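Local coordinates for protein SxtG (Microseira wollei, PDB 6U1R) that probably transfers an amidino group to its substrate through a covalent enzyme-cysteine intermediate, as an amidinotransferase of the saxitoxin biosynthetic pathway, at residues A[203-208]-A[260-265]; A[39-44]-A[168-173]. All blocks are in the same frame, centred on the assembly; numbering follows the deposited sequence.

Interaction 1: residues A[203-208]-A[260-265]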
# COMPACT_ATOMS: atom_id res chain seq x y z
N SER A 203 9.65 2.06 28.45
CA SER A 203 10.04 1.32 27.26
C SER A 203 10.35 2.28 26.11
O SER A 203 9.85 3.40 26.05
CB SER A 203 8.94 0.35 26.85
OG SER A 203 7.76 1.03 26.49
N ARG A 204 11.18 1.81 25.19
CA ARG A 204 11.58 2.57 24.02
C ARG A 204 12.06 1.58 22.98
O ARG A 204 12.56 0.51 23.33
CB ARG A 204 12.69 3.58 24.37
CG ARG A 204 12.22 4.70 25.32
CD ARG A 204 13.25 5.81 25.50
NE ARG A 204 14.46 5.36 26.21
CZ ARG A 204 15.51 4.81 25.62
NH1 ARG A 204 15.51 4.63 24.30
NH2 ARG A 204 16.57 4.44 26.34
N PHE A 205 11.88 1.93 21.71
CA PHE A 205 12.23 1.04 20.61
C PHE A 205 12.97 1.81 19.54
O PHE A 205 13.01 3.05 19.56
CB PHE A 205 10.99 0.35 20.06
CG PHE A 205 10.22 -0.36 21.11
CD1 PHE A 205 10.68 -1.56 21.62
CD2 PHE A 205 9.06 0.19 21.62
CE1 PHE A 205 9.99 -2.21 22.61
CE2 PHE A 205 8.37 -0.46 22.63
CZ PHE A 205 8.83 -1.66 23.12
N VAL A 206 13.53 1.07 18.57
CA VAL A 206 14.45 1.67 17.60
C VAL A 206 13.73 2.49 16.53
O VAL A 206 14.31 3.44 15.99
CB VAL A 206 15.34 0.58 16.97
CG1 VAL A 206 14.54 -0.34 16.09
CG2 VAL A 206 16.50 1.20 16.20
N VAL A 207 12.48 2.16 16.17
CA VAL A 207 11.79 2.97 15.16
C VAL A 207 11.37 4.30 15.77
O VAL A 207 11.07 4.41 16.97
CB VAL A 207 10.58 2.26 14.53
CG1 VAL A 207 11.04 1.23 13.49
CG2 VAL A 207 9.68 1.67 15.56
N THR A 208 11.35 5.32 14.91
CA THR A 208 10.98 6.68 15.25
C THR A 208 9.54 6.92 14.82
O THR A 208 8.81 5.97 14.49
CB THR A 208 11.90 7.68 14.55
OG1 THR A 208 11.64 7.63 13.13
CG2 THR A 208 13.36 7.37 14.80
N PRO A 260 12.32 -5.92 26.36
CA PRO A 260 13.12 -4.89 25.69
C PRO A 260 13.39 -5.18 24.22
O PRO A 260 13.72 -4.25 23.47
CB PRO A 260 14.44 -4.87 26.49
CG PRO A 260 14.11 -5.54 27.79
CD PRO A 260 13.06 -6.55 27.47
N GLU A 261 13.29 -6.45 23.82
CA GLU A 261 13.52 -6.94 22.47
C GLU A 261 12.23 -7.02 21.64
O GLU A 261 12.21 -7.72 20.61
CB GLU A 261 14.16 -8.34 22.54
CG GLU A 261 15.52 -8.39 23.25
CD GLU A 261 15.43 -8.52 24.76
OE1 GLU A 261 14.51 -9.20 25.25
OE2 GLU A 261 16.30 -7.97 25.46
N ALA A 262 11.16 -6.36 22.08
CA ALA A 262 9.82 -6.65 21.59
C ALA A 262 9.74 -6.52 20.08
O ALA A 262 10.15 -5.51 19.50
CB ALA A 262 8.79 -5.71 22.24
N LEU A 263 9.17 -7.56 19.45
CA LEU A 263 8.96 -7.60 18.01
C LEU A 263 7.93 -8.71 17.78
O LEU A 263 8.27 -9.90 17.88
CB LEU A 263 10.26 -7.85 17.27
CG LEU A 263 10.35 -7.94 15.74
CD1 LEU A 263 9.20 -7.35 15.00
CD2 LEU A 263 11.63 -7.24 15.29
N HIS A 264 6.68 -8.31 17.56
CA HIS A 264 5.50 -9.17 17.42
C HIS A 264 4.93 -9.52 18.79
O HIS A 264 5.66 -9.63 19.78
CB HIS A 264 5.80 -10.43 16.59
CG HIS A 264 6.36 -10.10 15.24
ND1 HIS A 264 7.23 -10.92 14.57
CD2 HIS A 264 6.19 -9.01 14.46
CE1 HIS A 264 7.59 -10.35 13.43
NE2 HIS A 264 6.95 -9.19 13.33
N ILE A 265 3.60 -9.61 18.85
CA ILE A 265 2.87 -9.75 20.11
C ILE A 265 2.47 -11.20 20.41
O ILE A 265 1.97 -11.48 21.52
CB ILE A 265 1.63 -8.81 20.10
CG1 ILE A 265 1.19 -8.41 21.52
CG2 ILE A 265 0.46 -9.42 19.27
CD1 ILE A 265 0.09 -7.30 21.53
O HOH W 1 13.73 -1.64 24.47
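The ring of F205 meets the methyl group of A262 where two loops of the α/β-propeller fold of the amidinotransferases come together, one ahead of strand 219-222 and the other ahead of strand 269-273. The tight part of the contact is small and apolar. F205 CE1 lies 3.7 Å from A262 CB, and CZ follows at 4.1 Å from the same methyl carbon, so one corner of the ring does the touching. The approach is oblique. F205 reaches the other loop because its CG stands beside the backbone N and anti to the carbonyl carbon (chi1 -55°), which brings the end of the ring nearer than its start. A262 is buried and turns its methyl toward the ring. H232 lies between the two loops: its ring meets F205 edge-to-face, its NE2 is hydrogen-bonded to P260 O, and its backbone pairs with A262.

Toward the more exposed P260 the contact is loose, and the segments meet mainly through a water molecule.

The loop that supplies A262 leads, two residues on, to H264, a predicted active-site residue, whose NE2 is hydrogen-bonded to OD2 of D215, also predicted to be catalytic. The contact lies near the probable active centre, the side chain of A262 being about 11 Å from that of D215. At the looser end the bridging water donates both of its hydrogens, one to R204 O at 2.7 Å and the other to P260 O at 2.8 Å.

Interaction 2: residues A[39-44]-A[168-173]; sequences EVIVGS and KEYFQA
Y170 reaches from helix 164-172 toward strand 37-42 and donates a hydrogen bond to E39, with Y170 OH 2.7 Å from E39 OE2. The two side chains come from opposite directions. OE2 lies at the edge of the ring, in its plane, and also comes within 3.4 Å of Y170 CE1; the carboxylate is turned 53° from the ring. The hydroxyl meets OE2 on its anti side, 30° out of the carboxylate plane. An extended chain, with CG anti to the backbone N (chi1 179°), carries the E39 carboxylate out to the hydroxyl.

Strand 37-42 is the middle strand of a three-stranded mixed sheet, between 106-109 and 370-375, and the helix packs against the side of the sheet from which E39 and I41 project.

The same carboxylate is held by salt bridges, OE2 to R108 and OE1 to R374, while R108 has a second acid partner in E169. These arginines probably offset the burial of the carboxylate and the nearness of E169, whose OE2 is 5.1 Å from E39 OE2.

Apolar contact comes from I41, two residues along the strand, whose CD1 lies 4.0 Å from Y170 CE2, near the ring plane. V373 of strand 370-375 touches E39, I41 and Y170 alike.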
# COMPACT_ATOMS: atom_id res chain seq x y z
N GLU A 39 -9.64 -22.44 6.17
CA GLU A 39 -8.58 -22.32 5.17
C GLU A 39 -7.48 -21.45 5.76
O GLU A 39 -7.76 -20.44 6.41
CB GLU A 39 -9.11 -21.72 3.85
CG GLU A 39 -8.01 -21.57 2.79
CD GLU A 39 -8.54 -21.40 1.36
OE1 GLU A 39 -9.68 -21.84 1.09
OE2 GLU A 39 -7.81 -20.85 0.51
N VAL A 40 -6.24 -21.88 5.54
CA VAL A 40 -5.06 -21.22 6.09
C VAL A 40 -3.95 -21.20 5.04
O VAL A 40 -3.77 -22.18 4.30
CB VAL A 40 -4.62 -21.94 7.40
CG1 VAL A 40 -4.06 -23.35 7.10
CG2 VAL A 40 -3.63 -21.10 8.19
N ILE A 41 -3.23 -20.08 4.93
CA ILE A 41 -1.97 -20.03 4.19
C ILE A 41 -0.87 -20.45 5.15
O ILE A 41 -0.81 -19.97 6.28
CB ILE A 41 -1.69 -18.61 3.63
CG1 ILE A 41 -2.85 -18.15 2.74
CG2 ILE A 41 -0.34 -18.59 2.90
CD1 ILE A 41 -2.73 -16.71 2.17
N VAL A 42 -0.00 -21.36 4.71
CA VAL A 42 1.14 -21.79 5.52
C VAL A 42 2.41 -21.33 4.83
O VAL A 42 2.49 -21.34 3.60
CB VAL A 42 1.12 -23.32 5.77
CG1 VAL A 42 2.29 -23.76 6.60
CG2 VAL A 42 -0.15 -23.71 6.52
N GLY A 43 3.39 -20.91 5.62
CA GLY A 43 4.63 -20.39 5.08
C GLY A 43 5.51 -21.47 4.45
O GLY A 43 5.20 -22.67 4.42
N SER A 44 6.64 -21.01 3.92
CA SER A 44 7.63 -21.86 3.28
C SER A 44 9.02 -21.41 3.71
O SER A 44 9.27 -20.21 3.83
CB SER A 44 7.52 -21.79 1.75
OG SER A 44 8.69 -22.28 1.11
N LYS A 168 -4.52 -12.52 -5.60
CA LYS A 168 -5.33 -12.23 -6.78
C LYS A 168 -6.48 -13.24 -6.91
O LYS A 168 -7.59 -12.86 -7.29
CB LYS A 168 -4.45 -12.18 -8.03
CG LYS A 168 -3.55 -10.93 -8.06
CD LYS A 168 -2.77 -10.75 -9.38
CE LYS A 168 -1.79 -11.88 -9.62
NZ LYS A 168 -0.70 -11.53 -10.58
N GLU A 169 -6.24 -14.51 -6.57
CA GLU A 169 -7.32 -15.50 -6.53
C GLU A 169 -8.42 -15.07 -5.57
O GLU A 169 -9.61 -15.09 -5.91
CB GLU A 169 -6.77 -16.87 -6.12
CG GLU A 169 -7.87 -17.92 -5.86
CD GLU A 169 -7.37 -19.21 -5.26
OE1 GLU A 169 -6.25 -19.65 -5.62
OE2 GLU A 169 -8.12 -19.78 -4.43
N TYR A 170 -8.05 -14.69 -4.34
CA TYR A 170 -9.05 -14.29 -3.36
C TYR A 170 -9.78 -13.02 -3.80
O TYR A 170 -10.99 -12.88 -3.58
CB TYR A 170 -8.39 -14.07 -1.99
CG TYR A 170 -7.84 -15.31 -1.34
CD1 TYR A 170 -8.51 -16.53 -1.40
CD2 TYR A 170 -6.66 -15.25 -0.61
CE1 TYR A 170 -7.98 -17.66 -0.77
CE2 TYR A 170 -6.14 -16.36 0.02
CZ TYR A 170 -6.80 -17.56 -0.06
OH TYR A 170 -6.25 -18.64 0.57
N PHE A 171 -9.07 -12.07 -4.39
CA PHE A 171 -9.72 -10.86 -4.87
C PHE A 171 -10.74 -11.18 -5.96
O PHE A 171 -11.83 -10.59 -6.00
CB PHE A 171 -8.69 -9.86 -5.40
CG PHE A 171 -9.31 -8.59 -5.90
CD1 PHE A 171 -9.71 -7.59 -5.02
CD2 PHE A 171 -9.54 -8.40 -7.25
CE1 PHE A 171 -10.32 -6.43 -5.49
CE2 PHE A 171 -10.13 -7.24 -7.71
CZ PHE A 171 -10.52 -6.27 -6.83
N GLN A 172 -10.40 -12.10 -6.87
CA GLN A 172 -11.33 -12.47 -7.93
C GLN A 172 -12.62 -13.03 -7.35
O GLN A 172 -13.70 -12.84 -7.93
CB GLN A 172 -10.70 -13.49 -8.89
CG GLN A 172 -9.80 -12.90 -9.96
CD GLN A 172 -10.43 -11.72 -10.70
OE1 GLN A 172 -10.19 -10.57 -10.35
NE2 GLN A 172 -11.24 -12.01 -11.71
N ALA A 173 -12.53 -13.70 -6.21
CA ALA A 173 -13.66 -14.32 -5.55
C ALA A 173 -14.37 -13.41 -4.54
O ALA A 173 -15.27 -13.88 -3.83
CB ALA A 173 -13.20 -15.61 -4.86

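Along the chain the two contacts come in series, interaction 2 being complete before interaction 1 begins. They lie on opposite sides of the chain's centre, with their own centres 30 Å apart and about 13 Å between nearest atoms. Interaction 2 joins a helix to a three-stranded sheet, whereas interaction 1 joins two loop segments that no other chain touches. Segment 260-265 contains H264, predicted to be catalytic, and strand 370-375, neighbour of 37-42, begins two residues after C368, the predicted amidino-cysteine. Across the dimer, K168 meets F210 of the second subunit, two residues past 203-208, so the helix of interaction 2 meets the loop carrying half of interaction 1 in the other subunit.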